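PDB 1GXM: pectate lyase from Cellvibrio cellulosa, which cleaves polygalacturonic acid (pectate) by beta-elimination, this chain being the catalytic module of a longer family 10 polysaccharide lyase. Local coordinates for residues Met13-Gly18 with Gln327-Leu332; Val222-Met227 with Thr320-Phe325. All coordinates share one frame; numbering follows the deposited sequence.

Interaction 1 of 2, residues Met13-Gly18 with Gln327-Leu332; sequences MLTLDG and QKVGYL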
loop_
_atom_site.group_PDB
_atom_site.type_symbol
_atom_site.label_atom_id
_atom_site.label_comp_id
_atom_site.label_asym_id
_atom_site.label_seq_id
_atom_site.Cartn_x
_atom_site.Cartn_y
_atom_site.Cartn_z
ATOM N N MET A 13 5.770 1.988 21.019
ATOM C CA MET A 13 4.986 1.102 20.135
ATOM C C MET A 13 3.490 1.348 20.260
ATOM O O MET A 13 2.922 1.267 21.338
ATOM C CB MET A 13 5.256 -0.375 20.418
ATOM C CG MET A 13 6.680 -0.805 20.140
ATOM S SD MET A 13 7.171 -0.599 18.456
ATOM C CE MET A 13 6.403 -1.955 17.694
ATOM N N LEU A 14 2.847 1.617 19.134
ATOM C CA LEU A 14 1.409 1.831 19.100
ATOM C C LEU A 14 0.692 0.509 18.987
ATOM O O LEU A 14 1.230 -0.465 18.454
ATOM C CB LEU A 14 1.045 2.687 17.885
ATOM C CG LEU A 14 1.685 4.065 17.869
ATOM C CD1 LEU A 14 1.423 4.742 16.534
ATOM C CD2 LEU A 14 1.160 4.898 19.030
ATOM N N THR A 15 -0.548 0.481 19.459
ATOM C CA THR A 15 -1.383 -0.691 19.276
ATOM C C THR A 15 -1.575 -1.006 17.798
ATOM O O THR A 15 -1.623 -0.113 16.957
ATOM C CB THR A 15 -2.746 -0.505 19.966
ATOM O OG1 THR A 15 -3.486 -1.727 19.896
ATOM C CG2 THR A 15 -3.619 0.526 19.242
ATOM N N LEU A 16 -1.674 -2.288 17.498
ATOM C CA LEU A 16 -2.020 -2.736 16.164
ATOM C C LEU A 16 -3.530 -2.898 16.021
ATOM O O LEU A 16 -4.028 -3.130 14.923
ATOM C CB LEU A 16 -1.312 -4.048 15.846
ATOM C CG LEU A 16 0.212 -3.961 15.734
ATOM C CD1 LEU A 16 0.802 -5.372 15.651
ATOM C CD2 LEU A 16 0.665 -3.105 14.544
ATOM N N ASP A 17 -4.252 -2.779 17.132
ATOM C CA ASP A 17 -5.707 -2.857 17.111
ATOM C C ASP A 17 -6.300 -1.638 16.411
ATOM O O ASP A 17 -6.199 -0.521 16.906
ATOM C CB ASP A 17 -6.265 -2.944 18.534
ATOM C CG ASP A 17 -7.772 -3.186 18.556
ATOM O OD1 ASP A 17 -8.237 -4.025 17.769
ATOM O OD2 ASP A 17 -8.567 -2.589 19.324
ATOM N N GLY A 18 -6.936 -1.877 15.270
ATOM C CA GLY A 18 -7.475 -0.827 14.423
ATOM C C GLY A 18 -6.535 -0.324 13.332
ATOM O O GLY A 18 -6.883 0.546 12.560
ATOM N N GLN A 327 -6.749 9.204 16.229
ATOM C CA GLN A 327 -7.428 9.748 17.405
ATOM C C GLN A 327 -7.328 8.739 18.549
ATOM O O GLN A 327 -7.032 9.099 19.684
ATOM C CB GLN A 327 -8.892 10.058 17.085
ATOM C CG GLN A 327 -9.615 10.853 18.185
ATOM C CD GLN A 327 -10.183 9.995 19.313
ATOM O OE1 GLN A 327 -10.114 8.755 19.283
ATOM N NE2 GLN A 327 -10.755 10.658 20.318
ATOM N N LYS A 328 -7.594 7.479 18.235
ATOM C CA LYS A 328 -7.565 6.381 19.199
ATOM C C LYS A 328 -6.207 6.324 19.914
ATOM O O LYS A 328 -6.142 6.126 21.134
ATOM C CB LYS A 328 -7.855 5.061 18.468
ATOM C CG LYS A 328 -8.027 3.769 19.305
ATOM C CD LYS A 328 -7.701 2.540 18.408
ATOM C CE LYS A 328 -8.671 1.376 18.503
ATOM N NZ LYS A 328 -8.096 0.210 19.238
ATOM N N VAL A 329 -5.118 6.505 19.168
ATOM C CA VAL A 329 -3.766 6.375 19.729
ATOM C C VAL A 329 -3.154 7.700 20.192
ATOM O O VAL A 329 -1.997 7.723 20.627
ATOM C CB VAL A 329 -2.789 5.677 18.754
ATOM C CG1 VAL A 329 -3.328 4.344 18.315
ATOM C CG2 VAL A 329 -2.475 6.563 17.545
ATOM N N GLY A 330 -3.900 8.795 20.096
ATOM C CA GLY A 330 -3.450 10.096 20.589
ATOM C C GLY A 330 -2.603 10.921 19.625
ATOM O O GLY A 330 -1.890 11.839 20.028
ATOM N N TYR A 331 -2.681 10.600 18.339
ATOM C CA TYR A 331 -1.915 11.292 17.299
ATOM C C TYR A 331 -2.696 12.366 16.547
ATOM O O TYR A 331 -2.202 12.930 15.561
ATOM C CB TYR A 331 -1.373 10.267 16.304
ATOM C CG TYR A 331 -0.021 9.696 16.667
ATOM C CD1 TYR A 331 0.431 9.629 17.988
ATOM C CD2 TYR A 331 0.795 9.204 15.688
ATOM C CE1 TYR A 331 1.681 9.099 18.278
ATOM C CE2 TYR A 331 2.006 8.671 15.962
ATOM C CZ TYR A 331 2.459 8.623 17.255
ATOM O OH TYR A 331 3.695 8.085 17.479
ATOM N N LEU A 332 -3.913 12.628 17.018
ATOM C CA LEU A 332 -4.779 13.677 16.477
ATOM C C LEU A 332 -5.001 14.773 17.522
ATOM O O LEU A 332 -4.493 14.759 18.640
ATOM C CB LEU A 332 -6.131 13.083 16.082
ATOM C CG LEU A 332 -6.901 13.703 14.916
ATOM C CD1 LEU A 332 -6.448 13.064 13.621
ATOM C CD2 LEU A 332 -8.386 13.486 15.091
ATOM O OXT LEU A 332 -5.715 15.754 17.321
#
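L14 meets the aromatic ring of Y331 obliquely, the two side chains reaching for one another from opposite directions. Its CD1 does the touching, 4.0 Å from Y331 CE2 and close to the CZ end of the ring. Side chains of helix 233-246 (E236, V239, R240) also touch Y331, and Y331 OH is hydrogen-bonded to Q231, so the phenol is held at its polar end as well as along its carbon skeleton. The second flat group is the carboxylate of D17. Its OD2 is approached by K328 NZ at 2.8 Å, a salt bridge whose nitrogen stands 45° out of the carboxylate plane. The same ammonium bonds D17 O at 3.1 Å, well above the carbonyl plane, and so clasps one residue by both its backbone and its side chain. The lysine chain manages this by bending at its last two torsions. Between these two groups runs an apolar seam. The other branch of L14, CD2, lies 4.0 Å from V329 CB, the two side chains crossing at about a right angle, while T15 CG2 rests 3.9 Å from V329 CG1. T15 divides its labour: the methyl faces the valine, and OG1, placed opposite the threonine's own backbone nitrogen (chi1 -174°), accepts from D17 N at 3.1 Å. That bond defines an ST turn, and D17, whose N gives it, is the salt-bridge residue. The residues around this turn (L14, T15 and D17), in the chain ahead of helix 20-28, thus pack on K328, V329 and Y331, which flank the Schellman motif at G330 that ends helix 318-329, joining the beginning of the modelled chain to its end.

Interaction 2 of 2, residues Val222-Met227 with Thr320-Phe325; sequences VLAFLM and TSIINF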
loop_
_atom_site.group_PDB
_atom_site.type_symbol
_atom_site.label_atom_id
_atom_site.label_comp_id
_atom_site.label_asym_id
_atom_site.label_seq_id
_atom_site.Cartn_x
_atom_site.Cartn_y
_atom_site.Cartn_z
ATOM N N VAL A 222 0.383 4.079 3.965
ATOM C CA VAL A 222 1.760 4.430 4.325
ATOM C C VAL A 222 1.793 4.836 5.797
ATOM O O VAL A 222 2.641 4.405 6.566
ATOM C CB VAL A 222 2.296 5.565 3.455
ATOM C CG1 VAL A 222 3.702 5.930 3.900
ATOM C CG2 VAL A 222 2.323 5.173 1.990
ATOM N N LEU A 223 0.861 5.687 6.196
ATOM C CA LEU A 223 0.752 6.069 7.600
ATOM C C LEU A 223 0.494 4.872 8.502
ATOM O O LEU A 223 1.077 4.738 9.562
ATOM C CB LEU A 223 -0.321 7.129 7.785
ATOM C CG LEU A 223 0.049 8.460 7.161
ATOM C CD1 LEU A 223 -1.164 9.390 7.089
ATOM C CD2 LEU A 223 1.176 9.164 7.892
ATOM N N ALA A 224 -0.378 3.989 8.066
ATOM C CA ALA A 224 -0.690 2.806 8.843
ATOM C C ALA A 224 0.581 1.970 9.021
ATOM O O ALA A 224 0.874 1.501 10.119
ATOM C CB ALA A 224 -1.768 2.011 8.160
ATOM N N PHE A 225 1.346 1.777 7.957
ATOM C CA PHE A 225 2.615 1.074 8.092
ATOM C C PHE A 225 3.549 1.779 9.074
ATOM O O PHE A 225 4.142 1.142 9.936
ATOM C CB PHE A 225 3.343 0.913 6.763
ATOM C CG PHE A 225 4.755 0.520 6.965
ATOM C CD1 PHE A 225 5.067 -0.734 7.447
ATOM C CD2 PHE A 225 5.757 1.451 6.812
ATOM C CE1 PHE A 225 6.384 -1.055 7.742
ATOM C CE2 PHE A 225 7.050 1.137 7.115
ATOM C CZ PHE A 225 7.361 -0.127 7.558
ATOM N N LEU A 226 3.706 3.081 8.937
ATOM C CA LEU A 226 4.580 3.809 9.854
ATOM C C LEU A 226 4.157 3.646 11.285
ATOM O O LEU A 226 5.006 3.584 12.169
ATOM C CB LEU A 226 4.671 5.281 9.502
ATOM C CG LEU A 226 5.463 5.608 8.248
ATOM C CD1 LEU A 226 5.327 7.116 8.013
ATOM C CD2 LEU A 226 6.922 5.200 8.319
ATOM N N MET A 227 2.859 3.548 11.517
ATOM C CA MET A 227 2.316 3.392 12.839
ATOM C C MET A 227 2.564 1.998 13.428
ATOM O O MET A 227 2.327 1.813 14.618
ATOM C CB MET A 227 0.834 3.752 12.837
ATOM C CG MET A 227 0.635 5.230 12.675
ATOM S SD MET A 227 -1.045 5.732 12.396
ATOM C CE MET A 227 -1.640 6.003 14.050
ATOM N N THR A 320 -11.034 8.915 6.786
ATOM C CA THR A 320 -11.782 8.521 7.982
ATOM C C THR A 320 -11.045 7.502 8.799
ATOM O O THR A 320 -10.860 7.663 10.003
ATOM C CB THR A 320 -13.160 8.022 7.566
ATOM O OG1 THR A 320 -13.820 9.118 6.924
ATOM C CG2 THR A 320 -14.021 7.635 8.781
ATOM N N SER A 321 -10.597 6.452 8.150
ATOM C CA SER A 321 -10.018 5.333 8.871
ATOM C C SER A 321 -8.733 5.758 9.607
ATOM O O SER A 321 -8.542 5.448 10.784
ATOM C CB SER A 321 -9.758 4.169 7.926
ATOM O OG SER A 321 -8.796 4.486 6.975
ATOM N N ILE A 322 -7.857 6.474 8.926
ATOM C CA ILE A 322 -6.591 6.822 9.554
ATOM C C ILE A 322 -6.761 7.896 10.598
ATOM O O ILE A 322 -6.068 7.897 11.595
ATOM C CB ILE A 322 -5.504 7.205 8.509
ATOM C CG1 ILE A 322 -4.108 7.025 9.108
ATOM C CG2 ILE A 322 -5.710 8.586 7.939
ATOM C CD1 ILE A 322 -3.734 5.586 9.368
ATOM N N ILE A 323 -7.696 8.809 10.381
ATOM C CA ILE A 323 -7.955 9.876 11.350
ATOM C C ILE A 323 -8.519 9.285 12.625
ATOM O O ILE A 323 -8.075 9.623 13.722
ATOM C CB ILE A 323 -8.914 10.920 10.757
ATOM C CG1 ILE A 323 -8.165 11.710 9.688
ATOM C CG2 ILE A 323 -9.492 11.821 11.850
ATOM C CD1 ILE A 323 -9.060 12.590 8.882
ATOM N N ASN A 324 -9.455 8.363 12.489
ATOM C CA ASN A 324 -10.069 7.770 13.665
ATOM C C ASN A 324 -9.066 6.923 14.415
ATOM O O ASN A 324 -9.051 6.908 15.639
ATOM C CB ASN A 324 -11.305 6.954 13.302
ATOM C CG ASN A 324 -12.488 7.834 12.899
ATOM O OD1 ASN A 324 -13.435 7.353 12.283
ATOM N ND2 ASN A 324 -12.406 9.123 13.201
ATOM N N PHE A 325 -8.206 6.225 13.686
ATOM C CA PHE A 325 -7.162 5.420 14.315
ATOM C C PHE A 325 -6.161 6.324 15.006
ATOM O O PHE A 325 -5.789 6.065 16.158
ATOM C CB PHE A 325 -6.460 4.538 13.289
ATOM C CG PHE A 325 -5.390 3.672 13.873
ATOM C CD1 PHE A 325 -5.685 2.782 14.882
ATOM C CD2 PHE A 325 -4.096 3.754 13.422
ATOM C CE1 PHE A 325 -4.696 1.992 15.428
ATOM C CE2 PHE A 325 -3.121 2.953 13.953
ATOM C CZ PHE A 325 -3.419 2.086 14.962
#
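I322 opens the contact on helix 318-329, driving its longer branch against helix 219-226. With CG1 anti to the backbone nitrogen (chi1 -158°), the branch runs out toward the facing helix, where CG1 comes to 4.0 Å from L223 CB. The terminal methyl goes further. I322 CD1 sits 3.9 Å from A224 N, resting against the backbone, and also meets the A224 methyl and the sulfur of M227, at 4.1 Å from SD. One isoleucine therefore touches three residues of 222-227, and at A224, whose CA is the nearest to that of I322, the short side chain lets the methyl in close to the main chain. F246 of helix 233-246 lies against both L223 and I322, so a third helix flanks this end of the pairing. Such helix-on-helix packing is the building principle of the (alpha/alpha)3 toroid known for family 10 pectate lyases, and here it joins the last long helix of the chain to one about a hundred residues earlier. Three residues on, about one helical turn, comes F325, whose ring is met by M227 from the opposite direction. This is a Met-aromatic contact: SD stands 4.8 Å from the ring centroid and 74° off its normal, placing the sulfur at the edge. The methionine then turns at chi3 (90°), bringing CE obliquely to the ring 3.4 Å from F325 CD2 and as near to CE2, a tight fit centred on that one bond. N19, from the chain before helix 20-28, also touches the phenylalanine and hydrogen-bonds A224 O through its ND2, while V239 packs against M227 from helix 233-246.

Overall arrangement
Interactions 1 and 2 both use helix 318-329, interaction 1 at its C-terminal end and just beyond, with centres about 8 Å apart, and their atoms meet directly. F325 links them: the part of its ring not used by interaction 2 packs against the backbone carbonyls of residues 13-18, with CE1 3.3 Å from D17 O, CD1 3.4 Å from G18 O and CZ 3.5 Å from T15 O. A second junction is L14 CD1, 3.6 Å from M227 O. Burial changes along the helix: the centre of interaction 2 is about 12 Å from the centre of the chain and wholly buried, that of interaction 1 about 19 Å away and partly open.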